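Local structure of uncharacterized protein Rv2865 (3G5O) at residues L11-I16 with I36-A41; E22-V27 with A44-A49. The protein is an antitoxin that neutralises its partner toxin RelG, induces its own promoter and, together with RelG, represses it. All coordinates share one frame; numbering follows the deposited sequence.

Contact 1 (L11-I16 with I36-A41)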
loop_
_atom_site.group_PDB
_atom_site.type_symbol
_atom_site.label_atom_id
_atom_site.label_comp_id
_atom_site.label_asym_id
_atom_site.label_seq_id
_atom_site.Cartn_x
_atom_site.Cartn_y
_atom_site.Cartn_z
ATOM N N LEU A 11 -18.108 7.340 -13.440
ATOM C CA LEU A 11 -19.539 7.355 -13.655
ATOM C C LEU A 11 -20.274 8.304 -12.730
ATOM O O LEU A 11 -19.936 8.412 -11.550
ATOM C CB LEU A 11 -20.124 5.943 -13.490
ATOM C CG LEU A 11 -19.862 4.889 -14.575
ATOM C CD1 LEU A 11 -20.472 3.603 -14.106
ATOM C CD2 LEU A 11 -20.463 5.271 -15.953
ATOM N N PRO A 12 -21.314 8.975 -13.258
ATOM C CA PRO A 12 -22.157 9.784 -12.377
ATOM C C PRO A 12 -23.007 8.903 -11.477
ATOM O O PRO A 12 -23.330 7.784 -11.846
ATOM C CB PRO A 12 -23.049 10.582 -13.351
ATOM C CG PRO A 12 -22.966 9.851 -14.672
ATOM C CD PRO A 12 -21.651 9.136 -14.698
ATOM N N ILE A 13 -23.361 9.426 -10.311
ATOM C CA ILE A 13 -24.158 8.717 -9.344
ATOM C C ILE A 13 -25.529 8.330 -9.923
ATOM O O ILE A 13 -26.047 7.253 -9.606
ATOM C CB ILE A 13 -24.268 9.559 -8.046
ATOM C CG1 ILE A 13 -24.306 8.685 -6.801
ATOM C CG2 ILE A 13 -25.440 10.550 -8.107
ATOM C CD1 ILE A 13 -24.208 9.508 -5.499
ATOM N N SER A 14 -26.086 9.184 -10.804
ATOM C CA SER A 14 -27.346 8.884 -11.512
ATOM C C SER A 14 -27.282 7.608 -12.357
ATOM O O SER A 14 -28.271 6.903 -12.481
ATOM C CB SER A 14 -27.804 10.066 -12.383
ATOM O OG SER A 14 -26.852 10.353 -13.402
ATOM N N THR A 15 -26.122 7.305 -12.922
ATOM C CA THR A 15 -25.952 6.081 -13.675
ATOM C C THR A 15 -25.943 4.876 -12.737
ATOM O O THR A 15 -26.426 3.798 -13.107
ATOM C CB THR A 15 -24.673 6.143 -14.529
ATOM O OG1 THR A 15 -24.744 7.276 -15.408
ATOM C CG2 THR A 15 -24.480 4.868 -15.357
ATOM N N ILE A 16 -25.405 5.052 -11.523
ATOM C CA ILE A 16 -25.350 3.950 -10.552
ATOM C C ILE A 16 -26.726 3.622 -9.944
ATOM O O ILE A 16 -27.107 2.458 -9.856
ATOM C CB ILE A 16 -24.292 4.173 -9.424
ATOM C CG1 ILE A 16 -22.919 4.579 -9.997
ATOM C CG2 ILE A 16 -24.153 2.926 -8.544
ATOM C CD1 ILE A 16 -22.238 3.523 -10.826
ATOM N N ILE A 36 -17.050 7.355 -8.676
ATOM C CA ILE A 36 -18.398 7.815 -8.685
ATOM C C ILE A 36 -18.302 9.322 -8.553
ATOM O O ILE A 36 -17.698 9.810 -7.601
ATOM C CB ILE A 36 -19.196 7.231 -7.495
ATOM C CG1 ILE A 36 -19.373 5.708 -7.640
ATOM C CG2 ILE A 36 -20.550 7.923 -7.366
ATOM C CD1 ILE A 36 -20.063 5.070 -6.415
ATOM N N THR A 37 -18.869 10.050 -9.517
ATOM C CA THR A 37 -18.840 11.517 -9.457
ATOM C C THR A 37 -20.157 12.115 -8.970
ATOM O O THR A 37 -21.232 11.533 -9.138
ATOM C CB THR A 37 -18.462 12.175 -10.818
ATOM O OG1 THR A 37 -19.498 11.911 -11.760
ATOM C CG2 THR A 37 -17.171 11.623 -11.341
ATOM N N LYS A 38 -20.038 13.284 -8.360
ATOM C CA LYS A 38 -21.146 14.034 -7.805
ATOM C C LYS A 38 -20.823 15.476 -8.181
ATOM O O LYS A 38 -19.724 15.962 -7.887
ATOM C CB LYS A 38 -21.182 13.876 -6.288
ATOM C CG LYS A 38 -22.565 13.683 -5.697
ATOM C CD LYS A 38 -22.574 13.971 -4.201
ATOM C CE LYS A 38 -24.012 14.094 -3.694
ATOM N NZ LYS A 38 -24.158 15.033 -2.525
ATOM N N ASN A 39 -21.767 16.132 -8.869
ATOM C CA ASN A 39 -21.558 17.462 -9.479
ATOM C C ASN A 39 -20.346 17.466 -10.429
ATOM O O ASN A 39 -19.542 18.406 -10.431
ATOM C CB ASN A 39 -21.408 18.553 -8.401
ATOM C CG ASN A 39 -22.339 18.342 -7.209
ATOM O OD1 ASN A 39 -21.881 18.093 -6.082
ATOM N ND2 ASN A 39 -23.651 18.433 -7.448
ATOM N N GLY A 40 -20.180 16.396 -11.205
ATOM C CA GLY A 40 -19.000 16.277 -12.089
ATOM C C GLY A 40 -17.634 16.043 -11.421
ATOM O O GLY A 40 -16.640 15.783 -12.116
ATOM N N ALA A 41 -17.567 16.123 -10.085
ATOM C CA ALA A 41 -16.298 15.886 -9.366
ATOM C C ALA A 41 -16.228 14.479 -8.710
ATOM O O ALA A 41 -17.214 14.030 -8.100
ATOM C CB ALA A 41 -16.082 16.991 -8.314
#
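The flat groups that join Leu11-Ile16 to Ile36-Ala41 are peptide carbonyls. The Thr37 amide comes in 29° off the plane of the Leu11 carbonyl, its N 2.8 Å from Leu11 O. The Thr37 carbonyl is met in its own plane by Ile13 N, at 3.2 Å from Thr37 O. These two bonds close the parallel pairing of strands 8-12 and 33-38, the two strands of a beta-alpha-beta crossover, just where the first strand turns into helix 13-16. Pro12 suits this junction: its nitrogen, which carries no hydrogen, is not used in the pairing, and the residue occupies the N-cap position of the helix. Pro12 and Thr37 point to one face of the sheet, where Thr37 OG1 sits 3.5 Å from Pro12 CA, set there by a chi1 of 66° that holds the hydroxyl between the backbone N and carbonyl carbon. The other face, with Leu11 and Ile36, is apolar. Ile36 CG1 meets Ile16 CG1 at 4.4 Å, while Leu11 leans on Phe23 of helix 20-28. Lys38 sends its amine to a salt bridge with Asp25 of the second subunit. Past it, Asn39 and Gly40 take the positive phi angles required by the type I' turn that leads into strand 41-48. The branched Ile13 and Ile36 cross at a slant, and Ile13 CG1 rests 3.9 Å from Ile36 CG2.

Contact 2 (E22-V27 with A44-A49)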
loop_
_atom_site.group_PDB
_atom_site.type_symbol
_atom_site.label_atom_id
_atom_site.label_comp_id
_atom_site.label_asym_id
_atom_site.label_seq_id
_atom_site.Cartn_x
_atom_site.Cartn_y
_atom_site.Cartn_z
ATOM N N GLU A 22 -26.110 -4.473 -9.734
ATOM C CA GLU A 22 -25.318 -4.910 -10.883
ATOM C C GLU A 22 -23.907 -4.363 -10.776
ATOM O O GLU A 22 -22.955 -5.096 -11.034
ATOM C CB GLU A 22 -25.973 -4.459 -12.215
ATOM C CG GLU A 22 -27.190 -5.322 -12.566
ATOM C CD GLU A 22 -28.442 -4.877 -11.829
ATOM O OE1 GLU A 22 -28.411 -3.781 -11.221
ATOM O OE2 GLU A 22 -29.461 -5.620 -11.851
ATOM N N PHE A 23 -23.785 -3.100 -10.378
ATOM C CA PHE A 23 -22.454 -2.485 -10.223
ATOM C C PHE A 23 -21.649 -3.150 -9.102
ATOM O O PHE A 23 -20.439 -3.369 -9.262
ATOM C CB PHE A 23 -22.541 -0.953 -10.037
ATOM C CG PHE A 23 -22.766 -0.217 -11.336
ATOM C CD1 PHE A 23 -21.726 -0.068 -12.254
ATOM C CD2 PHE A 23 -24.025 0.295 -11.665
ATOM C CE1 PHE A 23 -21.929 0.596 -13.477
ATOM C CE2 PHE A 23 -24.239 0.955 -12.878
ATOM C CZ PHE A 23 -23.177 1.109 -13.798
ATOM N N VAL A 24 -22.324 -3.454 -7.984
ATOM C CA VAL A 24 -21.694 -4.202 -6.890
ATOM C C VAL A 24 -21.270 -5.616 -7.347
ATOM O O VAL A 24 -20.117 -6.037 -7.092
ATOM C CB VAL A 24 -22.583 -4.266 -5.623
ATOM C CG1 VAL A 24 -22.064 -5.284 -4.668
ATOM C CG2 VAL A 24 -22.640 -2.893 -4.947
ATOM N N ASP A 25 -22.163 -6.323 -8.047
ATOM C CA ASP A 25 -21.814 -7.648 -8.596
ATOM C C ASP A 25 -20.586 -7.560 -9.491
ATOM O O ASP A 25 -19.731 -8.457 -9.426
ATOM C CB ASP A 25 -22.952 -8.269 -9.431
ATOM C CG ASP A 25 -24.016 -8.951 -8.603
ATOM O OD1 ASP A 25 -23.788 -9.363 -7.429
ATOM O OD2 ASP A 25 -25.121 -9.093 -9.161
ATOM N N ALA A 26 -20.503 -6.499 -10.317
ATOM C CA ALA A 26 -19.422 -6.335 -11.294
ATOM C C ALA A 26 -18.030 -6.153 -10.649
ATOM O O ALA A 26 -17.089 -6.841 -11.032
ATOM C CB ALA A 26 -19.694 -5.183 -12.279
ATOM N N VAL A 27 -17.895 -5.234 -9.689
ATOM C CA VAL A 27 -16.603 -5.047 -9.048
ATOM C C VAL A 27 -16.248 -6.241 -8.127
ATOM O O VAL A 27 -15.076 -6.570 -7.938
ATOM C CB VAL A 27 -16.488 -3.699 -8.292
ATOM C CG1 VAL A 27 -16.827 -2.547 -9.215
ATOM C CG2 VAL A 27 -17.350 -3.686 -7.046
ATOM N N ALA A 44 -16.272 9.322 -4.660
ATOM C CA ALA A 44 -16.040 8.028 -4.019
ATOM C C ALA A 44 -15.554 7.052 -5.056
ATOM O O ALA A 44 -15.709 7.267 -6.293
ATOM C CB ALA A 44 -17.319 7.486 -3.386
ATOM N N VAL A 45 -15.021 5.942 -4.558
ATOM C CA VAL A 45 -14.560 4.891 -5.421
ATOM C C VAL A 45 -15.177 3.595 -4.894
ATOM O O VAL A 45 -15.217 3.349 -3.666
ATOM C CB VAL A 45 -12.988 4.809 -5.440
ATOM C CG1 VAL A 45 -12.537 3.582 -6.203
ATOM C CG2 VAL A 45 -12.387 6.062 -6.076
ATOM N N LEU A 46 -15.657 2.774 -5.827
ATOM C CA LEU A 46 -16.144 1.442 -5.484
ATOM C C LEU A 46 -15.257 0.357 -6.080
ATOM O O LEU A 46 -14.974 0.393 -7.279
ATOM C CB LEU A 46 -17.605 1.272 -5.974
ATOM C CG LEU A 46 -18.415 0.061 -5.527
ATOM C CD1 LEU A 46 -18.912 0.218 -4.088
ATOM C CD2 LEU A 46 -19.623 -0.119 -6.467
ATOM N N VAL A 47 -14.833 -0.613 -5.255
ATOM C CA VAL A 47 -14.046 -1.759 -5.729
ATOM C C VAL A 47 -14.544 -3.040 -5.074
ATOM O O VAL A 47 -15.267 -2.978 -4.102
ATOM C CB VAL A 47 -12.517 -1.610 -5.406
ATOM C CG1 VAL A 47 -11.956 -0.456 -6.162
ATOM C CG2 VAL A 47 -12.284 -1.430 -3.903
ATOM N N GLY A 48 -14.137 -4.203 -5.590
ATOM C CA GLY A 48 -14.548 -5.490 -4.996
ATOM C C GLY A 48 -13.984 -5.596 -3.586
ATOM O O GLY A 48 -12.922 -4.993 -3.271
ATOM N N ALA A 49 -14.674 -6.335 -2.723
ATOM C CA ALA A 49 -14.113 -6.647 -1.418
ATOM C C ALA A 49 -12.790 -7.426 -1.490
ATOM O O ALA A 49 -11.843 -7.142 -0.706
ATOM C CB ALA A 49 -15.153 -7.412 -0.533
#
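Val27 meets the strand at its backbone: CG2 presses on the peptide between Val47 and Gly48, 3.5 Å from Val47 C, while CG1 lies 4.0 Å from Leu46 O. A compact, branched residue suits this close approach, with CG2 held between the backbone N and carbonyl carbon at a chi1 of -54°. Leu46 packs beside Val27 from the strand. With CG anti to the backbone N (chi1 -170°), it reaches toward the helix, bringing CG within 4.2 Å of Val27 CG2 and CD2 within 4.4 Å of Val24 CG2. Where the strand ends, Gly48 CA comes to 3.2 Å from Val27 O of the helix; glycine suits the place, since a CB there would clash with that oxygen. No hydrogen bond links the segments. Farther out, Ile34 of strand 33-38 touches both Phe23 and Val27 and pairs through its backbone with Leu46. Val45 and Val47 pack on Trp52 of the second subunit, and strand 44-48 pairs antiparallel with a strand of that chain. Gly48 also stands at the N-cap position of helix 49-62. A helix lying across a sheet at 54° to this strand, with the sheet continued through a partner, is consistent with the N-terminal dimerisation domain of Phd/YefM antitoxins.

How the contacts relate
Contact 2 is a buried contact held by apolar packing, whereas contact 1, farther from the centre of the chain, is partly exposed and adds apolar packing to two backbone hydrogen bonds. They share one sheet: strand 33-38 of contact 1 neighbours strand 41-48 of contact 2, and Ile36 N lies 2.7 Å from Ala44 O, a probable hydrogen bond. Phe23, on the helix of contact 2, ties them further, packing against Leu11 and Ile16. Both touch the second subunit. The Lys38-Asp25 salt bridge joins contact 1 of one subunit to contact 2 of the other; contact 2 in addition pairs its strand with one of that chain, so the sheet is shared by both subunits.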